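Local coordinates for RagB/SusD domain protein (Flavobacterium johnsoniae, PDB 5J90) that binds chitin as a SusD homolog and probably serves chitin utilisation at the outer membrane as a surface lipoprotein, at residues Thr224-Ala229 against Arg345-Gly350; Ala203-Leu208 against Phe234-Val239; Thr77-Leu82 against Leu451-Gly456. All coordinates share one frame; numbering follows the deposited sequence.

In the fold
Contacts 1 and 2 are neighbours, their centres about 12 Å apart, because each uses one of two successive helices, 196-213 and 219-231. These helices meet through A226 CB on L208 CD1 at 3.5 Å and through a salt bridge from R207 NH1 to E225 OE1 at 2.9 Å; D166 bonds both R207 and K228, which probably offsets the closeness of their charges. Contact 3 lies on the opposite side of the chain's centre, about 39 Å from contact 1 and about 37 Å from contact 2, centre to centre. In sequence it closes a long loop holding both others. The ethanediol beside contact 2 is probably from the crystallisation liquor and gives no evidence of where chitin binds.

Contact 1. Residues Thr224-Ala229 against Arg345-Gly350; sequences TEAEKA and RGWNMG
E227 reaches from helix 219-231 to the backbone of N348, tying a helix of the SusD-like family, which belongs to the TPR clan, to the connection between helices 332-344 and 353-368. That connection leaves its first helix through a Schellman motif, where G346 supplies the positive phi, and then makes an inverse gamma turn centred on N348. In the polar part, N348 N donates to E227 OE2 at 2.8 Å in a nearly straight bond (163°), meeting the anti side of the carboxylate 21° out of its plane. Glutamate suits the place because its chain, extended beyond CG (chi2 -178°), spans the gap while OE1 pairs with K223. Were the side chain cut back to an alanine, N348 N would probably lose its acceptor and K223 this partner charge. The apolar part centres on A226, whose small methyl lets the indole of W347 come close: CB lies 3.6 Å from CZ3, oblique to the ring. R345 CB covers one face of that ring near its rim. M349, its chain bent at chi2 and chi3, sets CE 4.1 Å from A226 CB. Finally, one water donates to both E227 O and N348 O, each at 2.8 Å.

Contact 2. Residues Ala203-Leu208 against Phe234-Val239; sequences ANTLRL and FGVMLV. With EDO (1,2-ethanediol), chain F.
N204 and T205, adjacent on helix 196-213, each bond the backbone of the loop that follows helix 219-231. N204 ND2 donates to G235 O at 2.9 Å, almost straight (166°), with the acceptor lying in the plane of the amide. The same nitrogen also bonds Q232 OE1, which in turn accepts from F234 N, so an asparagine at this buried position serves two acceptors, the carbonyl of G235 and the side chain of Q232. Further along the loop, M237 N donates to T205 OG1 at 3.0 Å. This hydroxyl sits beside its own backbone N (chi1 -49°), where it also bonds R201 O a turn earlier in the helix; threonine can serve both partners without leaving the helix surface. G235 has a positive phi (58°), which glycine adopts readily. Incidentally, V236 N donates at 3.0 Å to O2 of a bound 1,2-ethanediol, probably from the crystallisation liquor. Packing fills the rest. V236 CG1 lies 4.1 Å from N204 CB and 4.2 Å from L208 CD2, while its CG2 turns to the ethanediol, 3.5 Å from C2. The M237 side chain crosses that of T205 at about a right angle, CG lying 3.4 Å from OG1. The loop after helix 219-231 thus passes back against helix 196-213, joining two successive packed helices, consistent with the helical SusD-like family of the TPR clan.

Contact 3. Residues Thr77-Leu82 against Leu451-Gly456; sequences TTYALL and LKNYSG
Y79, facing N453 and S455, takes a left-handed backbone conformation (phi 68°) that is uncommon for a residue with a side chain. Around it the two loops are joined by one backbone hydrogen bond and by side-chain packing. T78 O accepts from Y454 N at 2.8 Å in a nearly linear bond (171°), and N453 CA adds a C-H...O contact to the same oxygen at 3.5 Å. K452 O, by contrast, is buried without a hydrogen-bond partner; T78 CA approaches it at 3.6 Å, a C-H...O contact.

N453 is shaped for its place. With CG anti to the backbone N (chi1 -177°), OD1 turns back to accept from S455 N at 3.1 Å, an Asx turn, while ND2 bonds I459 O and T461 OG1. Both ends of the amide are thus held, which fixes its rotation. ND2 stands 3.8 Å from Y79 CD2, at the edge of the ring, and the amide and ring planes are almost perpendicular. The small side chain of S455 lets the carbonyl of Y79 approach, Y79 O lying 3.1 Å from S455 CB.

T78 and Y454 lie side by side, and T78 OG1 meets the edge of the tyrosine ring at CD2, 3.5 Å away. That hydroxyl has its strongest partner in G73 O, within its own loop, so the ring merely packs on it. The T78 methyl CG2 rests beside K452 CB, and the compact A80 places CB 4.2 Å from Y454 CB.

The contact joins the loop before helix 83-108 to the long one between helices 432-442 and 472-477 at the protein surface. Its chemistry implies that alignment rests on one straight backbone bond, an Asx turn within 451-456 that holds N453, and the packing of T78, Y79 and Y454.

Contact 1. Residues Thr224-Ala229 against Arg345-Gly350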
ATOM      1  N   THR A 224     -18.496  -7.928  -1.758  1.00  8.90           N
ATOM      2  CA  THR A 224     -19.551  -8.216  -0.804  1.00 10.43           C
ATOM      3  C   THR A 224     -20.406  -6.972  -0.533  1.00  8.91           C
ATOM      4  O   THR A 224     -21.640  -7.012  -0.605  1.00 10.08           O
ATOM      5  CB  THR A 224     -18.972  -8.768   0.509  1.00 11.38           C
ATOM      6  OG1 THR A 224     -18.353 -10.040   0.251  1.00 13.96           O
ATOM      7  CG2 THR A 224     -20.066  -8.920   1.548  1.00 14.47           C
ATOM      8  N   GLU A 225     -19.753  -5.857  -0.234  1.00  8.60           N
ATOM      9  CA  GLU A 225     -20.491  -4.651   0.120  1.00  7.96           C
ATOM     10  C   GLU A 225     -21.169  -4.018  -1.099  1.00  8.60           C
ATOM     11  O   GLU A 225     -22.287  -3.514  -0.994  1.00  9.61           O
ATOM     12  CB  GLU A 225     -19.577  -3.658   0.847  1.00  8.58           C
ATOM     13  CG  GLU A 225     -19.098  -4.164   2.208  1.00  9.21           C
ATOM     14  CD  GLU A 225     -20.197  -4.271   3.257  1.00  9.74           C
ATOM     15  OE1 GLU A 225     -21.275  -3.681   3.078  1.00 11.57           O
ATOM     16  OE2 GLU A 225     -19.966  -4.933   4.295  1.00 14.80           O
ATOM     17  N   ALA A 226     -20.532  -4.089  -2.265  1.00  8.60           N
ATOM     18  CA  ALA A 226     -21.139  -3.540  -3.484  1.00  8.26           C
ATOM     19  C   ALA A 226     -22.391  -4.324  -3.861  1.00  9.09           C
ATOM     20  O   ALA A 226     -23.434  -3.763  -4.203  1.00  9.55           O
ATOM     21  CB  ALA A 226     -20.147  -3.567  -4.636  1.00  9.48           C
ATOM     22  N   GLU A 227     -22.289  -5.643  -3.787  1.00  9.14           N
ATOM     23  CA  GLU A 227     -23.447  -6.471  -4.107  1.00 10.04           C
ATOM     24  C   GLU A 227     -24.581  -6.299  -3.089  1.00  9.14           C
ATOM     25  O   GLU A 227     -25.747  -6.282  -3.471  1.00  9.82           O
ATOM     26  CB  GLU A 227     -23.029  -7.932  -4.319  1.00 10.43           C
ATOM     27  CG  GLU A 227     -22.225  -8.068  -5.604  1.00 10.55           C
ATOM     28  CD  GLU A 227     -21.795  -9.474  -5.941  1.00 11.59           C
ATOM     29  OE1 GLU A 227     -21.667 -10.309  -5.023  1.00 14.28           O
ATOM     30  OE2 GLU A 227     -21.567  -9.725  -7.140  1.00 11.35           O
ATOM     31  N   LYS A 228     -24.247  -6.120  -1.809  1.00  9.43           N
ATOM     32  CA  LYS A 228     -25.254  -5.809  -0.790  1.00  9.89           C
ATOM     33  C   LYS A 228     -26.031  -4.529  -1.135  1.00 10.30           C
ATOM     34  O   LYS A 228     -27.256  -4.476  -0.997  1.00 10.29           O
ATOM     35  CB  LYS A 228     -24.601  -5.631   0.591  1.00 11.16           C
ATOM     36  CG  LYS A 228     -24.321  -6.907   1.355  1.00 15.58           C
ATOM     37  CD  LYS A 228     -23.453  -6.648   2.606  1.00 13.81           C
ATOM     38  CE  LYS A 228     -24.074  -5.632   3.545  1.00 14.03           C
ATOM     39  NZ  LYS A 228     -23.151  -5.364   4.703  1.00 12.46           N
ATOM     40  N   ALA A 229     -25.308  -3.504  -1.574  1.00  9.55           N
ATOM     41  CA  ALA A 229     -25.923  -2.214  -1.898  1.00  9.28           C
ATOM     42  C   ALA A 229     -27.015  -2.371  -2.946  1.00 10.96           C
ATOM     43  O   ALA A 229     -28.115  -1.813  -2.819  1.00 11.70           O
ATOM     44  CB  ALA A 229     -24.857  -1.225  -2.383  1.00 10.36           C
ATOM     45  N   ARG A 345     -16.225  -5.708 -13.471  1.00 10.89           N
ATOM     46  CA  ARG A 345     -15.586  -6.631 -12.544  1.00 12.17           C
ATOM     47  C   ARG A 345     -16.350  -7.945 -12.376  1.00 11.31           C
ATOM     48  O   ARG A 345     -15.916  -8.838 -11.649  1.00 12.87           O
ATOM     49  CB  ARG A 345     -15.366  -5.945 -11.188  1.00 10.13           C
ATOM     50  CG  ARG A 345     -14.468  -4.721 -11.309  1.00  9.90           C
ATOM     51  CD  ARG A 345     -14.194  -4.054  -9.956  1.00  9.48           C
ATOM     52  NE  ARG A 345     -13.385  -2.855 -10.150  1.00  9.21           N
ATOM     53  CZ  ARG A 345     -12.071  -2.869 -10.360  1.00  9.83           C
ATOM     54  NH1 ARG A 345     -11.400  -4.013 -10.368  1.00 11.19           N
ATOM     55  NH2 ARG A 345     -11.423  -1.741 -10.569  1.00  9.66           N
ATOM     56  N   GLY A 346     -17.485  -8.071 -13.061  1.00 10.56           N
ATOM     57  CA  GLY A 346     -18.263  -9.301 -13.010  1.00 12.02           C
ATOM     58  C   GLY A 346     -19.232  -9.394 -11.843  1.00 11.89           C
ATOM     59  O   GLY A 346     -19.751 -10.465 -11.533  1.00 13.21           O
ATOM     60  N   TRP A 347     -19.484  -8.268 -11.178  1.00  9.55           N
ATOM     61  CA  TRP A 347     -20.336  -8.268  -9.995  1.00  9.75           C
ATOM     62  C   TRP A 347     -21.822  -8.138 -10.330  1.00  9.25           C
ATOM     63  O   TRP A 347     -22.179  -7.698 -11.425  1.00 10.69           O
ATOM     64  CB  TRP A 347     -19.936  -7.121  -9.065  1.00 10.34           C
ATOM     65  CG  TRP A 347     -18.525  -7.178  -8.566  1.00 10.88           C
ATOM     66  CD1 TRP A 347     -17.630  -8.207  -8.692  1.00 12.62           C
ATOM     67  CD2 TRP A 347     -17.846  -6.141  -7.854  1.00 10.21           C
ATOM     68  NE1 TRP A 347     -16.438  -7.873  -8.087  1.00 12.86           N
ATOM     69  CE2 TRP A 347     -16.546  -6.609  -7.569  1.00 11.18           C
ATOM     70  CE3 TRP A 347     -18.216  -4.859  -7.422  1.00 10.22           C
ATOM     71  CZ2 TRP A 347     -15.612  -5.835  -6.876  1.00 11.75           C
ATOM     72  CZ3 TRP A 347     -17.282  -4.098  -6.726  1.00  9.70           C
ATOM     73  CH2 TRP A 347     -15.999  -4.585  -6.472  1.00 10.47           C
ATOM     74  N   ASN A 348     -22.674  -8.489  -9.374  1.00 10.03           N
ATOM     75  CA  ASN A 348     -24.124  -8.471  -9.581  1.00 10.93           C
ATOM     76  C   ASN A 348     -24.691  -7.068  -9.462  1.00 11.01           C
ATOM     77  O   ASN A 348     -25.153  -6.667  -8.385  1.00 11.90           O
ATOM     78  CB  ASN A 348     -24.826  -9.377  -8.570  1.00 13.68           C
ATOM     79  CG  ASN A 348     -24.557 -10.838  -8.805  1.00 20.69           C
ATOM     80  OD1 ASN A 348     -24.136 -11.237  -9.892  1.00 22.00           O
ATOM     81  ND2 ASN A 348     -24.817 -11.655  -7.790  1.00 20.09           N
ATOM     82  N   MET A 349     -24.672  -6.342 -10.576  1.00  9.84           N
ATOM     83  CA  MET A 349     -24.988  -4.915 -10.571  1.00  9.68           C
ATOM     84  C   MET A 349     -26.300  -4.558 -11.261  1.00 13.79           C
ATOM     85  O   MET A 349     -26.769  -3.438 -11.129  1.00 13.81           O
ATOM     86  CB  MET A 349     -23.852  -4.121 -11.229  1.00 10.56           C
ATOM     87  CG  MET A 349     -22.524  -4.189 -10.482  1.00  9.60           C
ATOM     88  SD  MET A 349     -22.517  -3.231  -8.933  1.00 10.93           S
ATOM     89  CE  MET A 349     -22.689  -4.529  -7.706  1.00 11.37           C
ATOM     90  N   GLY A 350     -26.893  -5.489 -12.004  1.00 11.48           N
ATOM     91  CA  GLY A 350     -28.077  -5.177 -12.788  1.00 11.58           C
ATOM     92  C   GLY A 350     -27.675  -4.394 -14.021  1.00 17.26           C
ATOM     93  O   GLY A 350     -27.520  -3.170 -13.980  1.00 22.90           O
TER
HETATM   94  O   HOH W   1     -26.278  -7.555  -5.931  1.00 12.14           O

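Contact 2. Residues Ala203-Leu208 against Phe234-Val239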
ATOM      1  N   ALA A 203     -28.230   5.613   1.474  1.00  8.68           N
ATOM      2  CA  ALA A 203     -27.301   4.788   2.240  1.00  8.68           C
ATOM      3  C   ALA A 203     -26.764   3.624   1.405  1.00  8.76           C
ATOM      4  O   ALA A 203     -25.570   3.321   1.468  1.00  8.96           O
ATOM      5  CB  ALA A 203     -27.959   4.267   3.521  1.00  9.83           C
ATOM      6  N   ASN A 204     -27.632   2.962   0.636  1.00  8.40           N
ATOM      7  CA  ASN A 204     -27.183   1.882  -0.240  1.00  7.84           C
ATOM      8  C   ASN A 204     -26.160   2.388  -1.257  1.00  7.94           C
ATOM      9  O   ASN A 204     -25.156   1.716  -1.541  1.00  8.05           O
ATOM     10  CB  ASN A 204     -28.365   1.264  -1.000  1.00  8.85           C
ATOM     11  CG  ASN A 204     -29.377   0.585  -0.090  1.00 10.48           C
ATOM     12  OD1 ASN A 204     -29.057   0.137   1.013  1.00  9.59           O
ATOM     13  ND2 ASN A 204     -30.615   0.488  -0.570  1.00 10.15           N
ATOM     14  N   THR A 205     -26.411   3.567  -1.821  1.00  7.61           N
ATOM     15  CA  THR A 205     -25.534   4.096  -2.856  1.00  7.05           C
ATOM     16  C   THR A 205     -24.187   4.521  -2.253  1.00  7.55           C
ATOM     17  O   THR A 205     -23.132   4.322  -2.856  1.00  8.00           O
ATOM     18  CB  THR A 205     -26.190   5.280  -3.587  1.00  7.90           C
ATOM     19  OG1 THR A 205     -27.519   4.910  -3.979  1.00  8.93           O
ATOM     20  CG2 THR A 205     -25.400   5.641  -4.840  1.00 10.49           C
ATOM     21  N   LEU A 206     -24.233   5.079  -1.046  1.00  7.66           N
ATOM     22  CA  LEU A 206     -23.020   5.421  -0.306  1.00  8.63           C
ATOM     23  C   LEU A 206     -22.219   4.152   0.003  1.00  8.17           C
ATOM     24  O   LEU A 206     -20.988   4.149  -0.140  1.00  7.84           O
ATOM     25  CB  LEU A 206     -23.400   6.167   0.976  1.00  9.20           C
ATOM     26  CG  LEU A 206     -22.302   6.656   1.915  1.00  8.80           C
ATOM     27  CD1 LEU A 206     -21.239   7.439   1.171  1.00 10.64           C
ATOM     28  CD2 LEU A 206     -22.926   7.492   3.039  1.00  9.98           C
ATOM     29  N   ARG A 207     -22.902   3.072   0.397  1.00  7.35           N
ATOM     30  CA  ARG A 207     -22.218   1.792   0.575  1.00  7.20           C
ATOM     31  C   ARG A 207     -21.504   1.365  -0.712  1.00  7.88           C
ATOM     32  O   ARG A 207     -20.368   0.906  -0.673  1.00  7.75           O
ATOM     33  CB  ARG A 207     -23.192   0.683   0.997  1.00  8.18           C
ATOM     34  CG  ARG A 207     -22.472  -0.648   1.241  1.00  7.49           C
ATOM     35  CD  ARG A 207     -23.417  -1.850   1.425  1.00  8.24           C
ATOM     36  NE  ARG A 207     -24.463  -1.586   2.405  1.00  8.56           N
ATOM     37  CZ  ARG A 207     -24.290  -1.551   3.723  1.00  8.82           C
ATOM     38  NH1 ARG A 207     -23.093  -1.769   4.265  1.00  9.67           N
ATOM     39  NH2 ARG A 207     -25.332  -1.273   4.507  1.00  9.56           N
ATOM     40  N   LEU A 208     -22.176   1.509  -1.850  1.00  7.86           N
ATOM     41  CA  LEU A 208     -21.573   1.145  -3.124  1.00  7.89           C
ATOM     42  C   LEU A 208     -20.327   1.976  -3.432  1.00  7.21           C
ATOM     43  O   LEU A 208     -19.312   1.435  -3.894  1.00  7.77           O
ATOM     44  CB  LEU A 208     -22.613   1.246  -4.255  1.00  8.12           C
ATOM     45  CG  LEU A 208     -22.156   0.869  -5.669  1.00  7.83           C
ATOM     46  CD1 LEU A 208     -21.661  -0.582  -5.731  1.00  9.35           C
ATOM     47  CD2 LEU A 208     -23.292   1.094  -6.665  1.00  9.09           C
ATOM     48  N   PHE A 234     -34.520  -1.592  -1.796  1.00  9.83           N
ATOM     49  CA  PHE A 234     -34.719  -0.301  -2.446  1.00 11.38           C
ATOM     50  C   PHE A 234     -33.620   0.036  -3.459  1.00  9.64           C
ATOM     51  O   PHE A 234     -33.732   1.005  -4.221  1.00 11.17           O
ATOM     52  CB  PHE A 234     -34.880   0.810  -1.399  1.00 11.73           C
ATOM     53  CG  PHE A 234     -35.989   0.545  -0.420  1.00 11.93           C
ATOM     54  CD1 PHE A 234     -37.287   0.360  -0.873  1.00 15.61           C
ATOM     55  CD2 PHE A 234     -35.743   0.446   0.938  1.00 13.00           C
ATOM     56  CE1 PHE A 234     -38.316   0.105   0.014  1.00 14.93           C
ATOM     57  CE2 PHE A 234     -36.770   0.190   1.828  1.00 16.46           C
ATOM     58  CZ  PHE A 234     -38.059   0.016   1.361  1.00 16.09           C
ATOM     59  N   GLY A 235     -32.568  -0.780  -3.467  1.00  9.92           N
ATOM     60  CA  GLY A 235     -31.455  -0.598  -4.387  1.00 10.52           C
ATOM     61  C   GLY A 235     -30.758   0.747  -4.293  1.00  9.25           C
ATOM     62  O   GLY A 235     -30.826   1.439  -3.272  1.00 11.46           O
ATOM     63  N   VAL A 236     -30.072   1.108  -5.370  1.00  9.42           N
ATOM     64  CA  VAL A 236     -29.322   2.362  -5.398  1.00  9.28           C
ATOM     65  C   VAL A 236     -30.050   3.422  -6.237  1.00  9.71           C
ATOM     66  O   VAL A 236     -31.107   3.154  -6.831  1.00 10.38           O
ATOM     67  CB  VAL A 236     -27.857   2.149  -5.856  1.00  9.97           C
ATOM     68  CG1 VAL A 236     -27.130   1.205  -4.887  1.00 10.63           C
ATOM     69  CG2 VAL A 236     -27.781   1.632  -7.299  1.00 10.57           C
ATOM     70  N   MET A 237     -29.520   4.641  -6.255  1.00  9.03           N
ATOM     71  CA  MET A 237     -30.155   5.726  -7.007  1.00  9.77           C
ATOM     72  C   MET A 237     -30.419   5.332  -8.456  1.00 10.12           C
ATOM     73  O   MET A 237     -29.566   4.717  -9.103  1.00 10.44           O
ATOM     74  CB  MET A 237     -29.266   6.966  -6.998  1.00  8.95           C
ATOM     75  CG  MET A 237     -29.001   7.536  -5.623  1.00  9.61           C
ATOM     76  SD  MET A 237     -27.882   8.937  -5.755  1.00  9.79           S
ATOM     77  CE  MET A 237     -27.684   9.312  -4.016  1.00 11.01           C
ATOM     78  N   LEU A 238     -31.596   5.715  -8.965  1.00 11.09           N
ATOM     79  CA  LEU A 238     -31.975   5.433 -10.351  1.00 11.11           C
ATOM     80  C   LEU A 238     -32.358   6.681 -11.135  1.00 11.86           C
ATOM     81  O   LEU A 238     -32.112   6.766 -12.329  1.00 13.02           O
ATOM     82  CB  LEU A 238     -33.145   4.450 -10.410  1.00 12.91           C
ATOM     83  CG  LEU A 238     -32.866   3.006 -10.018  1.00 15.73           C
ATOM     84  CD1 LEU A 238     -34.131   2.196 -10.245  1.00 17.43           C
ATOM     85  CD2 LEU A 238     -31.720   2.455 -10.843  1.00 19.02           C
ATOM     86  N   VAL A 239     -32.985   7.639 -10.461  1.00 12.45           N
ATOM     87  CA  VAL A 239     -33.443   8.851 -11.127  1.00 11.92           C
ATOM     88  C   VAL A 239     -32.883  10.049 -10.390  1.00 12.42           C
ATOM     89  O   VAL A 239     -32.450   9.931  -9.234  1.00 10.42           O
ATOM     90  CB  VAL A 239     -34.990   8.943 -11.205  1.00 12.87           C
ATOM     91  CG1 VAL A 239     -35.555   7.777 -12.014  1.00 15.65           C
ATOM     92  CG2 VAL A 239     -35.606   8.993  -9.815  1.00 13.84           C
TER
HETATM   93  C1  EDO F 604     -31.446  -0.992  -9.303  1.00 31.00           C
HETATM   94  O1  EDO F 604     -32.708  -0.830  -8.644  1.00 24.15           O
HETATM   95  C2  EDO F 604     -30.335  -0.409  -8.438  1.00 21.21           C
HETATM   96  O2  EDO F 604     -30.157  -1.200  -7.262  1.00 19.55           O

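Contact 3. Residues Thr77-Leu82 against Leu451-Gly456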
ATOM      1  N   THR A  77      -1.379  23.982  -4.091  1.00 10.06           N
ATOM      2  CA  THR A  77      -1.440  23.753  -5.539  1.00 10.77           C
ATOM      3  C   THR A  77      -0.079  23.399  -6.136  1.00 10.20           C
ATOM      4  O   THR A  77      -0.010  22.832  -7.228  1.00 10.84           O
ATOM      5  CB  THR A  77      -2.050  24.937  -6.328  1.00  9.50           C
ATOM      6  OG1 THR A  77      -1.087  25.990  -6.457  1.00 11.63           O
ATOM      7  CG2 THR A  77      -3.297  25.467  -5.624  1.00 12.04           C
ATOM      8  N   THR A  78       0.994  23.746  -5.424  1.00 10.72           N
ATOM      9  CA  THR A  78       2.348  23.374  -5.843  1.00 10.23           C
ATOM     10  C   THR A  78       2.949  22.351  -4.876  1.00 12.02           C
ATOM     11  O   THR A  78       4.168  22.176  -4.798  1.00 11.63           O
ATOM     12  CB  THR A  78       3.247  24.620  -6.003  1.00 10.94           C
ATOM     13  OG1 THR A  78       3.162  25.415  -4.813  1.00 11.82           O
ATOM     14  CG2 THR A  78       2.774  25.461  -7.196  1.00 12.71           C
ATOM     15  N   TYR A  79       2.062  21.663  -4.162  1.00 10.68           N
ATOM     16  CA  TYR A  79       2.402  20.502  -3.338  1.00 10.93           C
ATOM     17  C   TYR A  79       3.255  20.834  -2.113  1.00 10.58           C
ATOM     18  O   TYR A  79       3.928  19.959  -1.559  1.00 10.67           O
ATOM     19  CB  TYR A  79       3.045  19.387  -4.170  1.00 10.97           C
ATOM     20  CG  TYR A  79       2.167  18.834  -5.284  1.00  8.78           C
ATOM     21  CD1 TYR A  79       0.819  19.165  -5.382  1.00  9.27           C
ATOM     22  CD2 TYR A  79       2.695  17.968  -6.237  1.00 10.61           C
ATOM     23  CE1 TYR A  79       0.018  18.644  -6.407  1.00  9.79           C
ATOM     24  CE2 TYR A  79       1.906  17.440  -7.254  1.00  9.93           C
ATOM     25  CZ  TYR A  79       0.571  17.780  -7.335  1.00  8.65           C
ATOM     26  OH  TYR A  79      -0.214  17.270  -8.344  1.00  9.69           O
ATOM     27  N   ALA A  80       3.213  22.094  -1.690  1.00 10.91           N
ATOM     28  CA  ALA A  80       3.699  22.486  -0.374  1.00 10.83           C
ATOM     29  C   ALA A  80       2.470  22.574   0.523  1.00 10.74           C
ATOM     30  O   ALA A  80       1.796  23.605   0.582  1.00 11.48           O
ATOM     31  CB  ALA A  80       4.443  23.838  -0.438  1.00 12.16           C
ATOM     32  N   LEU A  81       2.150  21.478   1.200  1.00 10.37           N
ATOM     33  CA  LEU A  81       0.909  21.446   1.967  1.00 10.45           C
ATOM     34  C   LEU A  81       0.977  22.444   3.111  1.00 10.31           C
ATOM     35  O   LEU A  81       1.956  22.464   3.868  1.00 11.44           O
ATOM     36  CB  LEU A  81       0.611  20.034   2.488  1.00 10.78           C
ATOM     37  CG  LEU A  81       0.442  18.942   1.425  1.00  9.63           C
ATOM     38  CD1 LEU A  81      -0.034  17.648   2.069  1.00 11.72           C
ATOM     39  CD2 LEU A  81      -0.527  19.384   0.339  1.00 12.84           C
ATOM     40  N   LEU A  82      -0.053  23.274   3.228  1.00 10.57           N
ATOM     41  CA  LEU A  82      -0.053  24.358   4.213  1.00  9.85           C
ATOM     42  C   LEU A  82      -0.911  24.003   5.419  1.00 10.51           C
ATOM     43  O   LEU A  82      -2.140  23.924   5.321  1.00 10.15           O
ATOM     44  CB  LEU A  82      -0.514  25.675   3.579  1.00 10.68           C
ATOM     45  CG  LEU A  82       0.347  26.186   2.416  1.00  9.32           C
ATOM     46  CD1 LEU A  82      -0.154  27.544   1.929  1.00 11.55           C
ATOM     47  CD2 LEU A  82       1.831  26.272   2.789  1.00 11.94           C
ATOM     48  N   LEU A 451       3.670  21.813 -12.905  1.00 13.35           N
ATOM     49  CA  LEU A 451       4.944  22.275 -13.455  1.00 13.23           C
ATOM     50  C   LEU A 451       5.887  22.718 -12.349  1.00 15.81           C
ATOM     51  O   LEU A 451       7.100  22.778 -12.551  1.00 16.83           O
ATOM     52  CB  LEU A 451       4.715  23.433 -14.427  1.00 14.88           C
ATOM     53  CG  LEU A 451       3.925  23.037 -15.669  1.00 16.80           C
ATOM     54  CD1 LEU A 451       3.636  24.258 -16.542  1.00 18.60           C
ATOM     55  CD2 LEU A 451       4.669  21.971 -16.451  1.00 18.90           C
ATOM     56  N   LYS A 452       5.324  23.038 -11.185  1.00 12.94           N
ATOM     57  CA  LYS A 452       6.101  23.427 -10.014  1.00 14.45           C
ATOM     58  C   LYS A 452       5.731  22.526  -8.839  1.00 13.93           C
ATOM     59  O   LYS A 452       4.552  22.386  -8.493  1.00 13.17           O
ATOM     60  CB  LYS A 452       5.838  24.892  -9.645  1.00 16.00           C
ATOM     61  CG  LYS A 452       6.261  25.917 -10.702  1.00 16.01           C
ATOM     62  CD  LYS A 452       7.765  25.871 -10.936  1.00 18.77           C
ATOM     63  CE  LYS A 452       8.243  27.019 -11.813  1.00 25.18           C
ATOM     64  NZ  LYS A 452       9.734  27.043 -11.911  1.00 31.44           N
ATOM     65  N   ASN A 453       6.744  21.926  -8.225  1.00 14.10           N
ATOM     66  CA  ASN A 453       6.557  20.993  -7.119  1.00 14.11           C
ATOM     67  C   ASN A 453       7.499  21.389  -5.987  1.00 15.42           C
ATOM     68  O   ASN A 453       8.702  21.119  -6.051  1.00 16.61           O
ATOM     69  CB  ASN A 453       6.840  19.566  -7.607  1.00 13.05           C
ATOM     70  CG  ASN A 453       6.606  18.499  -6.538  1.00 13.86           C
ATOM     71  OD1 ASN A 453       6.651  18.769  -5.333  1.00 13.77           O
ATOM     72  ND2 ASN A 453       6.392  17.269  -6.987  1.00 14.23           N
ATOM     73  N   TYR A 454       6.950  22.029  -4.958  1.00 13.09           N
ATOM     74  CA  TYR A 454       7.736  22.543  -3.840  1.00 16.15           C
ATOM     75  C   TYR A 454       7.626  21.661  -2.595  1.00 13.79           C
ATOM     76  O   TYR A 454       7.745  22.143  -1.466  1.00 18.25           O
ATOM     77  CB  TYR A 454       7.302  23.977  -3.511  1.00 16.39           C
ATOM     78  CG  TYR A 454       7.583  24.972  -4.617  1.00 16.17           C
ATOM     79  CD1 TYR A 454       8.849  25.067  -5.182  1.00 24.97           C
ATOM     80  CD2 TYR A 454       6.584  25.798  -5.109  1.00 16.86           C
ATOM     81  CE1 TYR A 454       9.116  25.969  -6.197  1.00 27.45           C
ATOM     82  CE2 TYR A 454       6.841  26.708  -6.124  1.00 19.35           C
ATOM     83  CZ  TYR A 454       8.108  26.783  -6.665  1.00 23.98           C
ATOM     84  OH  TYR A 454       8.373  27.682  -7.677  1.00 29.72           O
ATOM     85  N   SER A 455       7.421  20.362  -2.797  1.00 13.79           N
ATOM     86  CA  SER A 455       7.250  19.441  -1.672  1.00 13.73           C
ATOM     87  C   SER A 455       8.557  18.940  -1.076  1.00 17.15           C
ATOM     88  O   SER A 455       8.542  18.208  -0.090  1.00 18.85           O
ATOM     89  CB  SER A 455       6.440  18.228  -2.109  1.00 12.63           C
ATOM     90  OG  SER A 455       7.231  17.358  -2.906  1.00 12.25           O
ATOM     91  N   GLY A 456       9.680  19.289  -1.692  1.00 16.35           N
ATOM     92  CA  GLY A 456      10.969  18.818  -1.209  1.00 18.19           C
ATOM     93  C   GLY A 456      11.161  17.319  -1.341  1.00 19.98           C
ATOM     94  O   GLY A 456      11.961  16.725  -0.615  1.00 24.57           O
TER